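Local coordinates for protein N5-Carboxyaminoimidazole ribonucleotide synthetase (Staphylococcus aureus subsp. aureus, PDB 3ORQ) that catalyses the ATP-dependent conversion of 5-aminoimidazole ribonucleotide and bicarbonate to N5-carboxyaminoimidazole ribonucleotide, a step of purine biosynthesis, at residues N7-G12 with K95-Q100; V76-F81 with L296-Q301; I207-L212 with E239-I244; Y281-E284 with Q290-T293; I283-Y288 with K311-M316. All blocks are in the same frame, centred on the assembly; numbering follows the deposited sequence.

Contact 1: N7-G12 with K95-Q100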
# COMPACT_ATOMS: atom_id res chain seq x y z
N ASN A 7 -18.16 -6.73 17.30
CA ASN A 7 -17.87 -5.29 17.39
C ASN A 7 -17.48 -4.65 16.07
O ASN A 7 -16.60 -5.17 15.34
CB ASN A 7 -16.79 -5.04 18.39
CG ASN A 7 -17.24 -5.34 19.81
OD1 ASN A 7 -18.38 -5.75 20.06
ND2 ASN A 7 -16.33 -5.13 20.74
N LYS A 8 -18.15 -3.55 15.77
CA LYS A 8 -17.78 -2.67 14.67
C LYS A 8 -16.81 -1.64 15.20
O LYS A 8 -17.20 -0.77 15.98
CB LYS A 8 -19.02 -2.01 14.01
CG LYS A 8 -19.89 -3.03 13.24
CD LYS A 8 -21.15 -2.41 12.61
CE LYS A 8 -21.97 -3.52 11.89
NZ LYS A 8 -23.41 -3.23 11.59
N LEU A 9 -15.53 -1.77 14.82
CA LEU A 9 -14.48 -0.86 15.31
C LEU A 9 -14.19 0.26 14.31
O LEU A 9 -14.03 0.00 13.10
CB LEU A 9 -13.17 -1.61 15.59
CG LEU A 9 -13.24 -2.74 16.62
CD1 LEU A 9 -11.93 -3.49 16.58
CD2 LEU A 9 -13.61 -2.21 18.02
N LYS A 10 -14.08 1.47 14.83
CA LYS A 10 -13.84 2.66 14.00
C LYS A 10 -12.38 3.03 14.02
O LYS A 10 -11.63 2.65 14.95
CB LYS A 10 -14.71 3.84 14.47
CG LYS A 10 -16.26 3.59 14.25
CD LYS A 10 -17.08 4.69 14.92
CE LYS A 10 -18.45 4.84 14.30
NZ LYS A 10 -19.39 3.82 14.77
N PHE A 11 -11.95 3.75 12.99
CA PHE A 11 -10.57 4.14 12.92
C PHE A 11 -10.17 4.71 14.27
O PHE A 11 -11.02 5.30 14.97
CB PHE A 11 -10.30 5.14 11.78
CG PHE A 11 -11.01 6.47 11.95
CD1 PHE A 11 -10.53 7.42 12.84
CD2 PHE A 11 -12.15 6.75 11.21
CE1 PHE A 11 -11.17 8.65 12.98
CE2 PHE A 11 -12.79 8.00 11.32
CZ PHE A 11 -12.32 8.93 12.19
N GLY A 12 -8.89 4.56 14.63
CA GLY A 12 -8.45 5.00 15.96
C GLY A 12 -8.39 3.84 16.93
O GLY A 12 -7.68 3.91 17.93
N LYS A 95 -11.59 -13.87 26.90
CA LYS A 95 -11.41 -12.64 27.64
C LYS A 95 -11.38 -11.39 26.75
O LYS A 95 -11.76 -10.32 27.19
CB LYS A 95 -10.12 -12.71 28.46
CG LYS A 95 -9.99 -11.61 29.50
CD LYS A 95 -8.74 -11.80 30.38
CE LYS A 95 -8.72 -10.77 31.53
NZ LYS A 95 -7.33 -10.33 31.90
N TYR A 96 -10.93 -11.53 25.50
CA TYR A 96 -10.82 -10.39 24.60
C TYR A 96 -11.56 -10.59 23.30
O TYR A 96 -12.12 -11.62 23.09
CB TYR A 96 -9.35 -10.11 24.31
CG TYR A 96 -8.51 -10.01 25.56
CD1 TYR A 96 -8.48 -8.82 26.31
CD2 TYR A 96 -7.76 -11.12 26.01
CE1 TYR A 96 -7.73 -8.73 27.49
CE2 TYR A 96 -7.00 -11.04 27.17
CZ TYR A 96 -7.00 -9.85 27.92
OH TYR A 96 -6.25 -9.77 29.08
N ASN A 97 -11.52 -9.60 22.42
CA ASN A 97 -12.28 -9.65 21.17
C ASN A 97 -11.45 -10.23 20.01
O ASN A 97 -10.51 -9.56 19.48
CB ASN A 97 -12.80 -8.26 20.82
CG ASN A 97 -13.54 -8.23 19.50
OD1 ASN A 97 -14.30 -9.14 19.20
ND2 ASN A 97 -13.29 -7.20 18.69
N ILE A 98 -11.80 -11.47 19.65
CA ILE A 98 -11.12 -12.22 18.58
C ILE A 98 -12.20 -12.92 17.75
O ILE A 98 -12.51 -14.10 17.96
CB ILE A 98 -10.13 -13.27 19.14
CG1 ILE A 98 -9.28 -12.69 20.31
CG2 ILE A 98 -9.19 -13.86 18.02
CD1 ILE A 98 -8.13 -13.63 20.80
N PRO A 99 -12.80 -12.19 16.80
CA PRO A 99 -13.91 -12.73 16.06
C PRO A 99 -13.52 -13.98 15.28
O PRO A 99 -14.38 -14.78 14.95
CB PRO A 99 -14.28 -11.60 15.11
CG PRO A 99 -13.69 -10.38 15.69
CD PRO A 99 -12.47 -10.81 16.41
N GLN A 100 -12.23 -14.15 15.00
CA GLN A 100 -11.73 -15.37 14.35
C GLN A 100 -11.86 -16.64 15.19
O GLN A 100 -11.85 -17.75 14.63
CB GLN A 100 -10.26 -15.18 13.94
CG GLN A 100 -10.08 -14.37 12.68
CD GLN A 100 -8.61 -14.05 12.45
OE1 GLN A 100 -8.00 -13.28 13.21
NE2 GLN A 100 -8.03 -14.66 11.42
O HOH W 1 -14.16 -6.49 16.07
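N7 and L9 face N97 across a small, partly open contact. Its polar part is indirect, because a water joins the two loops. The water gives a hydrogen to N7 O at 2.9 Å. It accepts one from N97 ND2, also at 2.9 Å. The same ND2 is hydrogen-bonded to D75 O, so both hydrogens of this amide nitrogen can be used. The two bonds would hold the amide in this rotation. N97 CG lies anti to the backbone N (chi1 177°), and this extends the amide toward the 7-12 loop.

The direct touch is slight van der Waals contact. N7 CB rests 4.1 Å from N97 ND2. L9 CD1 approaches N97 ND2 more loosely, at 4.5 Å. The contact thus converges on one amide group, and no direct hydrogen bond joins the two segments.

The loops meet at one edge of the Rossmann-like N-terminal domain. Residues 7-12 lead into strand 14-18, and residues 95-100 link helix 86-95 to helix 103-109. Between them lies strand 76-79, an outermost strand of the parallel sheet. L9, N97 and P99 all touch V76, and the backbone of N97 is hydrogen-bonded to I77.

Contact 2: V76-F81 with L296-Q301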
# COMPACT_ATOMS: atom_id res chain seq x y z
N VAL A 76 -9.20 -5.45 19.10
CA VAL A 76 -9.40 -6.71 18.36
C VAL A 76 -8.07 -7.40 18.23
O VAL A 76 -7.06 -6.74 18.12
CB VAL A 76 -10.06 -6.48 16.95
CG1 VAL A 76 -9.16 -5.71 16.04
CG2 VAL A 76 -10.40 -7.79 16.32
N ILE A 77 -8.06 -8.72 18.25
CA ILE A 77 -6.79 -9.46 18.05
C ILE A 77 -6.93 -10.43 16.88
O ILE A 77 -7.94 -11.13 16.78
CB ILE A 77 -6.34 -10.21 19.31
CG1 ILE A 77 -5.98 -9.25 20.44
CG2 ILE A 77 -5.15 -11.09 19.04
CD1 ILE A 77 -5.94 -9.94 21.75
N THR A 78 -5.95 -10.40 15.99
CA THR A 78 -5.90 -11.35 14.86
C THR A 78 -4.52 -12.00 14.88
O THR A 78 -3.68 -11.69 15.72
CB THR A 78 -6.15 -10.67 13.50
OG1 THR A 78 -6.16 -11.65 12.44
CG2 THR A 78 -5.09 -9.57 13.20
N TYR A 79 -4.30 -12.95 13.99
CA TYR A 79 -3.05 -13.69 14.04
C TYR A 79 -2.60 -13.84 12.63
O TYR A 79 -3.42 -13.86 11.70
CB TYR A 79 -3.20 -15.08 14.70
CG TYR A 79 -4.44 -15.83 14.29
CD1 TYR A 79 -4.50 -16.52 13.09
CD2 TYR A 79 -5.55 -15.85 15.12
CE1 TYR A 79 -5.69 -17.19 12.69
CE2 TYR A 79 -6.74 -16.56 14.74
CZ TYR A 79 -6.78 -17.20 13.54
OH TYR A 79 -7.90 -17.87 13.18
N GLU A 80 -1.29 -13.99 12.50
CA GLU A 80 -0.60 -13.95 11.24
C GLU A 80 -0.14 -15.36 10.86
O GLU A 80 0.12 -15.64 9.70
CB GLU A 80 0.60 -12.99 11.38
CG GLU A 80 1.47 -12.90 10.19
CD GLU A 80 2.94 -13.22 10.43
OE1 GLU A 80 3.71 -13.11 9.47
OE2 GLU A 80 3.32 -13.62 11.53
N PHE A 81 -0.03 -16.27 11.81
CA PHE A 81 0.43 -17.61 11.48
C PHE A 81 -0.18 -18.63 12.46
O PHE A 81 -0.46 -18.31 13.61
CB PHE A 81 1.98 -17.65 11.49
CG PHE A 81 2.62 -18.53 10.40
CD1 PHE A 81 2.82 -18.04 9.11
CD2 PHE A 81 3.08 -19.83 10.70
CE1 PHE A 81 3.43 -18.84 8.11
CE2 PHE A 81 3.70 -20.64 9.71
CZ PHE A 81 3.88 -20.14 8.42
N LEU A 296 -10.77 -5.06 7.16
CA LEU A 296 -12.18 -4.69 7.09
C LEU A 296 -13.01 -5.70 7.87
O LEU A 296 -13.85 -5.32 8.69
CB LEU A 296 -12.66 -4.61 5.62
CG LEU A 296 -12.26 -3.39 4.80
CD1 LEU A 296 -12.72 -3.61 3.38
CD2 LEU A 296 -12.83 -2.05 5.41
N ALA A 297 -12.74 -6.97 7.61
CA ALA A 297 -13.45 -8.11 8.21
C ALA A 297 -13.33 -8.12 9.72
O ALA A 297 -14.28 -8.08 10.48
CB ALA A 297 -12.89 -9.40 7.64
N VAL A 298 -12.09 -8.12 10.15
CA VAL A 298 -11.74 -8.28 11.54
C VAL A 298 -12.22 -7.10 12.37
O VAL A 298 -12.54 -7.26 13.57
CB VAL A 298 -10.21 -8.56 11.54
CG1 VAL A 298 -9.37 -7.58 12.33
CG2 VAL A 298 -9.94 -10.03 11.68
N THR A 299 -12.27 -5.90 11.77
CA THR A 299 -12.75 -4.71 12.50
C THR A 299 -14.27 -4.58 12.35
O THR A 299 -14.88 -3.61 12.83
CB THR A 299 -12.07 -3.39 12.02
OG1 THR A 299 -12.30 -3.20 10.60
CG2 THR A 299 -10.52 -3.43 12.29
N GLY A 300 -14.87 -5.57 11.68
CA GLY A 300 -16.34 -5.69 11.63
C GLY A 300 -17.01 -4.74 10.62
O GLY A 300 -18.19 -4.46 10.76
N GLN A 301 -16.25 -4.27 9.61
CA GLN A 301 -16.80 -3.39 8.57
C GLN A 301 -17.50 -4.21 7.48
O GLN A 301 -17.31 -5.41 7.40
CB GLN A 301 -15.70 -2.56 7.91
CG GLN A 301 -14.67 -1.86 8.89
CD GLN A 301 -15.33 -0.87 9.75
OE1 GLN A 301 -15.82 0.15 9.28
NE2 GLN A 301 -15.37 -1.16 11.05
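T78 OG1, which touches V298 CG2 at 4.2 Å, is gripped by two polar groups from outside the contact. T78 OG1 is hydrogen-bonded to Q100 OE1 and also to H294 NE2. It sits anti to the backbone N (chi1 -177°), which turns it to the helix side of the strand. The buried hydroxyl therefore has polar partners although its neighbour across the contact is a methyl group.

The rest of the contact is apolar. V298 lies over V76, and their side chains cross obliquely. V76 CG2 meets V298 CG1 at 4.1 Å and V298 O more closely, at 3.5 Å. V298 CG1 nearly eclipses its own carbonyl carbon (chi1 121°), an unusual torsion for valine.

The chain leaves the helix at G300, in a Schellman motif with positive phi. Q301 N bonds to L296 O at 2.8 Å, and G300 N bonds to A297 O. Q301 NE2 adds a bond to T299 O, coming from above the carbonyl plane.

L296 and Q301 pack on P334 and N331 of the second subunit. The end of helix 290-298 is thus set against strand 76-79, at one margin of the parallel N-terminal sheet. I15 of the adjacent strand 14-18 touches both V76 and T299.

Contact 3: I207-L212 with E239-I244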
# COMPACT_ATOMS: atom_id res chain seq x y z
N ILE A 207 -19.33 -12.45 2.86
CA ILE A 207 -18.25 -13.20 2.24
C ILE A 207 -17.86 -12.63 0.87
O ILE A 207 -18.70 -12.12 0.16
CB ILE A 207 -18.56 -14.71 2.17
CG1 ILE A 207 -17.35 -15.46 1.62
CG2 ILE A 207 -19.82 -14.99 1.32
CD1 ILE A 207 -17.45 -17.01 1.78
N THR A 208 -16.57 -12.69 0.52
CA THR A 208 -16.04 -12.18 -0.74
C THR A 208 -14.93 -13.09 -1.23
O THR A 208 -14.19 -13.65 -0.44
CB THR A 208 -15.43 -10.79 -0.56
OG1 THR A 208 -16.23 -10.07 0.38
CG2 THR A 208 -15.42 -9.99 -1.89
N PHE A 209 -14.85 -13.25 -2.55
CA PHE A 209 -13.90 -14.14 -3.17
C PHE A 209 -12.98 -13.34 -4.09
O PHE A 209 -13.46 -12.57 -4.93
CB PHE A 209 -14.63 -15.20 -4.01
CG PHE A 209 -15.47 -16.14 -3.22
CD1 PHE A 209 -16.82 -15.87 -2.99
CD2 PHE A 209 -14.93 -17.34 -2.72
CE1 PHE A 209 -17.64 -16.78 -2.27
CE2 PHE A 209 -15.73 -18.25 -1.98
CZ PHE A 209 -17.09 -17.96 -1.77
N PHE A 210 -11.68 -13.53 -3.94
CA PHE A 210 -10.70 -13.02 -4.88
C PHE A 210 -10.69 -13.90 -6.13
O PHE A 210 -11.19 -15.02 -6.10
CB PHE A 210 -9.30 -13.01 -4.19
CG PHE A 210 -9.17 -11.89 -3.17
CD1 PHE A 210 -9.78 -12.00 -1.93
CD2 PHE A 210 -8.50 -10.70 -3.49
CE1 PHE A 210 -9.71 -10.94 -1.00
CE2 PHE A 210 -8.44 -9.62 -2.56
CZ PHE A 210 -9.03 -9.74 -1.33
N PRO A 211 -10.13 -13.39 -7.24
CA PRO A 211 -9.96 -14.22 -8.45
C PRO A 211 -9.18 -15.51 -8.16
O PRO A 211 -8.20 -15.49 -7.42
CB PRO A 211 -9.13 -13.31 -9.39
CG PRO A 211 -9.00 -11.91 -8.65
CD PRO A 211 -9.97 -11.93 -7.51
N LEU A 212 -9.60 -16.61 -8.77
CA LEU A 212 -8.89 -17.89 -8.67
C LEU A 212 -7.47 -17.71 -9.14
O LEU A 212 -7.20 -17.04 -10.12
CB LEU A 212 -9.59 -18.93 -9.53
CG LEU A 212 -9.19 -20.37 -9.25
CD1 LEU A 212 -9.70 -20.92 -7.86
CD2 LEU A 212 -9.59 -21.29 -10.47
N GLU A 239 -17.99 -23.98 -4.51
CA GLU A 239 -18.86 -25.00 -3.92
C GLU A 239 -18.14 -25.66 -2.77
O GLU A 239 -18.75 -25.93 -1.74
CB GLU A 239 -19.28 -26.05 -4.97
CG GLU A 239 -20.28 -25.55 -6.04
CD GLU A 239 -20.47 -26.51 -7.26
OE1 GLU A 239 -19.68 -27.47 -7.44
OE2 GLU A 239 -21.39 -26.30 -8.07
N GLN A 240 -16.84 -25.95 -2.93
CA GLN A 240 -16.11 -26.58 -1.86
C GLN A 240 -15.99 -25.65 -0.66
O GLN A 240 -16.12 -26.09 0.48
CB GLN A 240 -14.75 -27.06 -2.34
CG GLN A 240 -14.81 -27.97 -3.54
CD GLN A 240 -15.49 -29.31 -3.20
OE1 GLN A 240 -14.97 -30.07 -2.38
NE2 GLN A 240 -16.66 -29.57 -3.81
N VAL A 241 -15.74 -24.36 -0.91
CA VAL A 241 -15.64 -23.39 0.18
C VAL A 241 -16.94 -23.29 0.96
O VAL A 241 -16.95 -23.35 2.20
CB VAL A 241 -15.22 -21.99 -0.32
CG1 VAL A 241 -15.25 -21.03 0.81
CG2 VAL A 241 -13.78 -22.04 -0.90
N ASN A 242 -18.05 -23.18 0.25
CA ASN A 242 -19.35 -23.22 0.89
C ASN A 242 -19.55 -24.43 1.77
O ASN A 242 -20.16 -24.31 2.83
CB ASN A 242 -20.47 -23.08 -0.11
CG ASN A 242 -20.43 -21.76 -0.85
OD1 ASN A 242 -19.96 -20.71 -0.33
ND2 ASN A 242 -20.94 -21.78 -2.08
N LYS A 243 -19.02 -25.59 1.39
CA LYS A 243 -19.09 -26.76 2.28
C LYS A 243 -18.21 -26.54 3.50
O LYS A 243 -18.62 -26.80 4.63
CB LYS A 243 -18.68 -28.04 1.55
CG LYS A 243 -19.78 -28.64 0.66
CD LYS A 243 -19.17 -29.64 -0.33
CE LYS A 243 -20.26 -30.35 -1.16
NZ LYS A 243 -20.82 -29.55 -2.29
N ILE A 244 -17.00 -26.02 3.27
CA ILE A 244 -16.02 -25.90 4.34
C ILE A 244 -16.50 -24.96 5.43
O ILE A 244 -16.24 -25.17 6.62
CB ILE A 244 -14.67 -25.40 3.80
CG1 ILE A 244 -14.10 -26.41 2.81
CG2 ILE A 244 -13.72 -25.04 4.93
CD1 ILE A 244 -12.78 -25.96 2.14
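F209 on strand 207-218 faces V241 on helix 234-245, with their CA atoms 10.0 Å apart. This is a helix lying on an antiparallel sheet within the ATP-grasp domain. No hydrogen bond crosses the contact, and side chains alone bridge the gap. Within the helix, I244 N bonds to Q240 O at 2.9 Å.

F209 reaches out with CG anti to its carbonyl carbon (chi1 -65°). The ring presents its edge to the helix. F209 CE2 touches V241 CG1 at 4.0 Å and V241 CB at 4.1 Å. V241 CG1 is the branch that lies anti to the backbone N (chi1 176°). The two side chains run past each other in opposite directions, so the ring lies alongside the valine. L197 of the adjacent strand 191-201 touches both F209 and V241 and joins them into one apolar cluster. K238, about one turn earlier on the same helix, also touches F209.

Next to V241 the helix becomes exposed at N242. The end of this asparagine leans toward the strand and brings a polar atom to the rim of the ring. N242 OD1 lies near the ring plane, 4.2 Å from F209 CZ.

Contact 4: Y281-E284 with Q290-T293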
# COMPACT_ATOMS: atom_id res chain seq x y z
N TYR A 281 -0.37 -10.98 -4.90
CA TYR A 281 -0.50 -10.26 -6.17
C TYR A 281 -1.63 -9.21 -6.05
O TYR A 281 -1.64 -8.18 -6.76
CB TYR A 281 -0.80 -11.23 -7.31
CG TYR A 281 -2.22 -11.71 -7.21
CD1 TYR A 281 -2.55 -12.75 -6.34
CD2 TYR A 281 -3.25 -11.02 -7.84
CE1 TYR A 281 -3.84 -13.13 -6.16
CE2 TYR A 281 -4.58 -11.43 -7.68
CZ TYR A 281 -4.87 -12.48 -6.82
OH TYR A 281 -6.17 -12.91 -6.61
N SER A 282 -2.61 -9.48 -5.17
CA SER A 282 -3.83 -8.65 -5.10
C SER A 282 -3.52 -7.23 -4.63
O SER A 282 -4.32 -6.29 -4.80
CB SER A 282 -4.85 -9.28 -4.13
OG SER A 282 -4.31 -9.36 -2.82
N ILE A 283 -2.34 -7.06 -4.05
CA ILE A 283 -1.94 -5.69 -3.68
C ILE A 283 -1.86 -4.83 -4.93
O ILE A 283 -2.39 -3.76 -4.95
CB ILE A 283 -0.62 -5.64 -2.95
CG1 ILE A 283 -0.81 -6.16 -1.54
CG2 ILE A 283 -0.11 -4.20 -2.85
CD1 ILE A 283 0.52 -6.65 -0.90
N GLU A 284 -1.19 -5.29 -5.98
CA GLU A 284 -1.10 -4.43 -7.18
C GLU A 284 -2.25 -4.62 -8.16
O GLU A 284 -2.65 -3.67 -8.86
CB GLU A 284 0.22 -4.68 -7.91
CG GLU A 284 1.48 -4.07 -7.22
CD GLU A 284 1.92 -4.92 -6.07
OE1 GLU A 284 1.43 -6.06 -6.00
OE2 GLU A 284 2.72 -4.46 -5.22
N GLN A 290 -5.82 -8.73 -0.20
CA GLN A 290 -6.28 -9.69 0.78
C GLN A 290 -6.04 -9.19 2.19
O GLN A 290 -6.70 -9.64 3.13
CB GLN A 290 -5.63 -11.07 0.54
CG GLN A 290 -4.13 -11.09 0.53
CD GLN A 290 -3.54 -12.48 0.66
OE1 GLN A 290 -2.35 -12.68 0.40
NE2 GLN A 290 -4.35 -13.43 1.09
N PHE A 291 -5.11 -8.25 2.32
CA PHE A 291 -4.87 -7.60 3.64
C PHE A 291 -5.90 -6.50 3.94
O PHE A 291 -6.34 -6.38 5.10
CB PHE A 291 -3.42 -7.06 3.73
CG PHE A 291 -2.40 -8.11 3.44
CD1 PHE A 291 -2.12 -9.09 4.39
CD2 PHE A 291 -1.84 -8.22 2.15
CE1 PHE A 291 -1.22 -10.12 4.11
CE2 PHE A 291 -0.93 -9.25 1.85
CZ PHE A 291 -0.61 -10.19 2.84
N ASP A 292 -6.29 -5.71 2.92
CA ASP A 292 -7.31 -4.70 3.13
C ASP A 292 -8.58 -5.40 3.63
O ASP A 292 -9.12 -5.02 4.66
CB ASP A 292 -7.65 -3.94 1.85
CG ASP A 292 -6.46 -3.18 1.27
OD1 ASP A 292 -5.56 -2.70 2.04
OD2 ASP A 292 -6.41 -3.10 0.01
N THR A 293 -9.05 -6.40 2.90
CA THR A 293 -10.28 -7.07 3.32
C THR A 293 -10.07 -7.79 4.69
O THR A 293 -10.98 -7.92 5.47
CB THR A 293 -10.78 -8.05 2.26
OG1 THR A 293 -9.74 -8.98 1.95
CG2 THR A 293 -11.16 -7.32 0.99
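S282 chi1 is 61°, which places OG between the backbone N and the carbonyl carbon and turns it toward Q290. I283 takes chi1 -73° and a nearly extended chi2, so that CD1 reaches F291. These two pairs carry the contact.

The polar pair is a backbone-to-side-chain bond. Q290 N donates to S282 OG at 3.1 Å, with an angle of 146° at the hydrogen. S282 OG is also hydrogen-bonded to G279 O. A carbonyl can only accept, so the serine must give its own proton there. Q290 CG lies 3.8 Å from S282 OG. It also lies over one face of the F291 ring, toward its rim.

The apolar pair lies beside it. I283 CD1 touches F291 CE2 at 4.1 Å, and the side chains cross at a slant. M26 of helix 22-33 touches both residues, and D292 forms a salt bridge with K33 of that helix, which ties helix 290-298 to the N-terminal domain. F210 of strand 207-218 packs on S282 and T293.

S282 OG acts as donor and acceptor at once. It links the G279 carbonyl to an N-H near the start of helix 290-298, where such groups generally lack an acceptor within the helix. One buried hydroxyl therefore satisfies two backbone groups and links the two helices.

Contact 5: I283-Y288 with K311-M316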
# COMPACT_ATOMS: atom_id res chain seq x y z
N ILE A 283 -2.34 -7.06 -4.05
CA ILE A 283 -1.94 -5.69 -3.68
C ILE A 283 -1.86 -4.83 -4.93
O ILE A 283 -2.39 -3.76 -4.95
CB ILE A 283 -0.62 -5.64 -2.95
CG1 ILE A 283 -0.81 -6.16 -1.54
CG2 ILE A 283 -0.11 -4.20 -2.85
CD1 ILE A 283 0.52 -6.65 -0.90
N GLU A 284 -1.19 -5.29 -5.98
CA GLU A 284 -1.10 -4.43 -7.18
C GLU A 284 -2.25 -4.62 -8.16
O GLU A 284 -2.65 -3.67 -8.86
CB GLU A 284 0.22 -4.68 -7.91
CG GLU A 284 1.48 -4.07 -7.22
CD GLU A 284 1.92 -4.92 -6.07
OE1 GLU A 284 1.43 -6.06 -6.00
OE2 GLU A 284 2.72 -4.46 -5.22
N ALA A 285 -2.79 -5.84 -8.22
CA ALA A 285 -3.67 -6.25 -9.35
C ALA A 285 -5.17 -6.08 -9.11
O ALA A 285 -5.94 -6.05 -10.07
CB ALA A 285 -3.37 -7.66 -9.74
N CYS A 286 -5.58 -5.92 -7.85
CA CYS A 286 -7.04 -5.89 -7.51
C CYS A 286 -7.41 -4.56 -6.94
O CYS A 286 -6.52 -3.80 -6.53
CB CYS A 286 -7.42 -6.99 -6.49
SG CYS A 286 -7.19 -8.68 -7.08
N ASP A 287 -8.70 -4.29 -6.86
CA ASP A 287 -9.14 -3.02 -6.29
C ASP A 287 -9.11 -3.06 -4.76
O ASP A 287 -9.25 -2.02 -4.09
CB ASP A 287 -10.53 -2.62 -6.82
CG ASP A 287 -11.56 -3.76 -6.73
OD1 ASP A 287 -11.19 -4.90 -6.35
OD2 ASP A 287 -12.74 -3.52 -7.04
N TYR A 288 -8.96 -4.27 -4.20
CA TYR A 288 -8.76 -4.49 -2.76
C TYR A 288 -7.70 -5.59 -2.65
O TYR A 288 -7.66 -6.49 -3.49
CB TYR A 288 -10.01 -5.02 -2.07
CG TYR A 288 -11.24 -4.11 -2.14
CD1 TYR A 288 -12.15 -4.25 -3.20
CD2 TYR A 288 -11.49 -3.16 -1.16
CE1 TYR A 288 -13.28 -3.46 -3.30
CE2 TYR A 288 -12.63 -2.30 -1.27
CZ TYR A 288 -13.51 -2.49 -2.35
OH TYR A 288 -14.65 -1.71 -2.48
N LYS A 311 -5.82 -5.76 -13.55
CA LYS A 311 -4.91 -6.22 -14.57
C LYS A 311 -4.37 -7.60 -14.17
O LYS A 311 -4.10 -7.83 -12.98
CB LYS A 311 -3.76 -5.22 -14.71
CG LYS A 311 -3.02 -5.31 -16.04
CD LYS A 311 -2.05 -4.15 -16.24
CE LYS A 311 -1.18 -4.41 -17.52
NZ LYS A 311 -0.15 -3.38 -17.66
N PRO A 312 -4.18 -8.51 -15.16
CA PRO A 312 -3.72 -9.85 -14.85
C PRO A 312 -2.30 -9.76 -14.34
O PRO A 312 -1.66 -8.69 -14.53
CB PRO A 312 -3.71 -10.57 -16.20
CG PRO A 312 -4.67 -9.81 -17.09
CD PRO A 312 -4.50 -8.34 -16.60
N ALA A 313 -1.80 -10.85 -13.73
CA ALA A 313 -0.57 -10.74 -12.96
C ALA A 313 0.18 -12.04 -12.82
O ALA A 313 -0.39 -13.12 -12.83
CB ALA A 313 -0.86 -10.12 -11.57
N VAL A 314 1.49 -11.92 -12.68
CA VAL A 314 2.36 -13.06 -12.52
C VAL A 314 3.22 -12.70 -11.33
O VAL A 314 4.00 -11.73 -11.38
CB VAL A 314 3.25 -13.24 -13.76
CG1 VAL A 314 4.22 -14.38 -13.53
CG2 VAL A 314 2.42 -13.55 -14.96
N MSE A 315 3.06 -13.44 -10.25
CA MSE A 315 3.81 -13.08 -9.07
C MSE A 315 4.86 -14.16 -8.80
O MSE A 315 4.55 -15.35 -8.89
CB MSE A 315 2.85 -13.01 -7.89
CG MSE A 315 3.58 -12.68 -6.59
SE MSE A 315 2.75 -13.55 -5.08
CE MSE A 315 4.37 -14.24 -4.36
N MSE A 316 6.08 -13.74 -8.49
CA MSE A 316 7.19 -14.68 -8.20
C MSE A 316 7.61 -14.48 -6.76
O MSE A 316 7.77 -13.35 -6.33
CB MSE A 316 8.41 -14.42 -9.09
CG MSE A 316 8.13 -14.32 -10.58
SE MSE A 316 7.45 -15.98 -11.31
CE MSE A 316 9.01 -17.11 -11.06
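A285 packs against K311 and A313 in a buried contact, a methyl group set against backbone and a second methyl, with one weak backbone bond. It joins the short helix 282-285 to the entry of strand 313-319. This strand belongs to the large antiparallel sheet that runs from the ATP-grasp domain into the C-terminal domain.

The CA atoms of A285 and K311 come within 5.4 Å. The weak hydrogen bond crosses the gap from K311 N to A285 O at 3.5 Å. The backbone of A285 is also bonded to L310, and that of D287 to E308. The chain leaving the helix is thus held along the segment that leads into the strand. C286 is the first residue to leave helical geometry, so these bonds form where the helix ends.

K311 joins through its backbone. Its side chain is extended beyond CB (chi2 to chi4 all near 180°), and its end leads away from A285. K311 NZ makes a salt bridge with E308 of the second subunit. Y288 meets the ring of H337 of that subunit, so both segments lie at the dimer interface.

The side-chain part of the contact is small and rests on the A285 methyl, which meets the A313 methyl and a carbonyl. A285 CB lies 4.0 Å from A313 CB and presses on K311 O at 3.3 Å.

In the fold
Contacts 1 and 2 form the N-terminal end of the series. Their centres are 7 Å apart and their segments alternate along the chain. They touch, with L9 N probably bonded to T299 O. Contact 2 spans from the N-terminal sheet to helix 290-298, enclosing contacts 3 and 4 in its loop. Contacts 4 and 5 share I283 and E284 on helix 282-285, with centres 8 Å apart. Contact 3 reaches the same sheet as contact 5, and F210 of contact 3 touches residues of contacts 4 and 5. Helix 290-298 thus joins the N-terminal domain to the ATP-grasp region, and contact 5 joins that region to the C-terminal domain. Contacts 1, 2 and 5 also touch the second subunit.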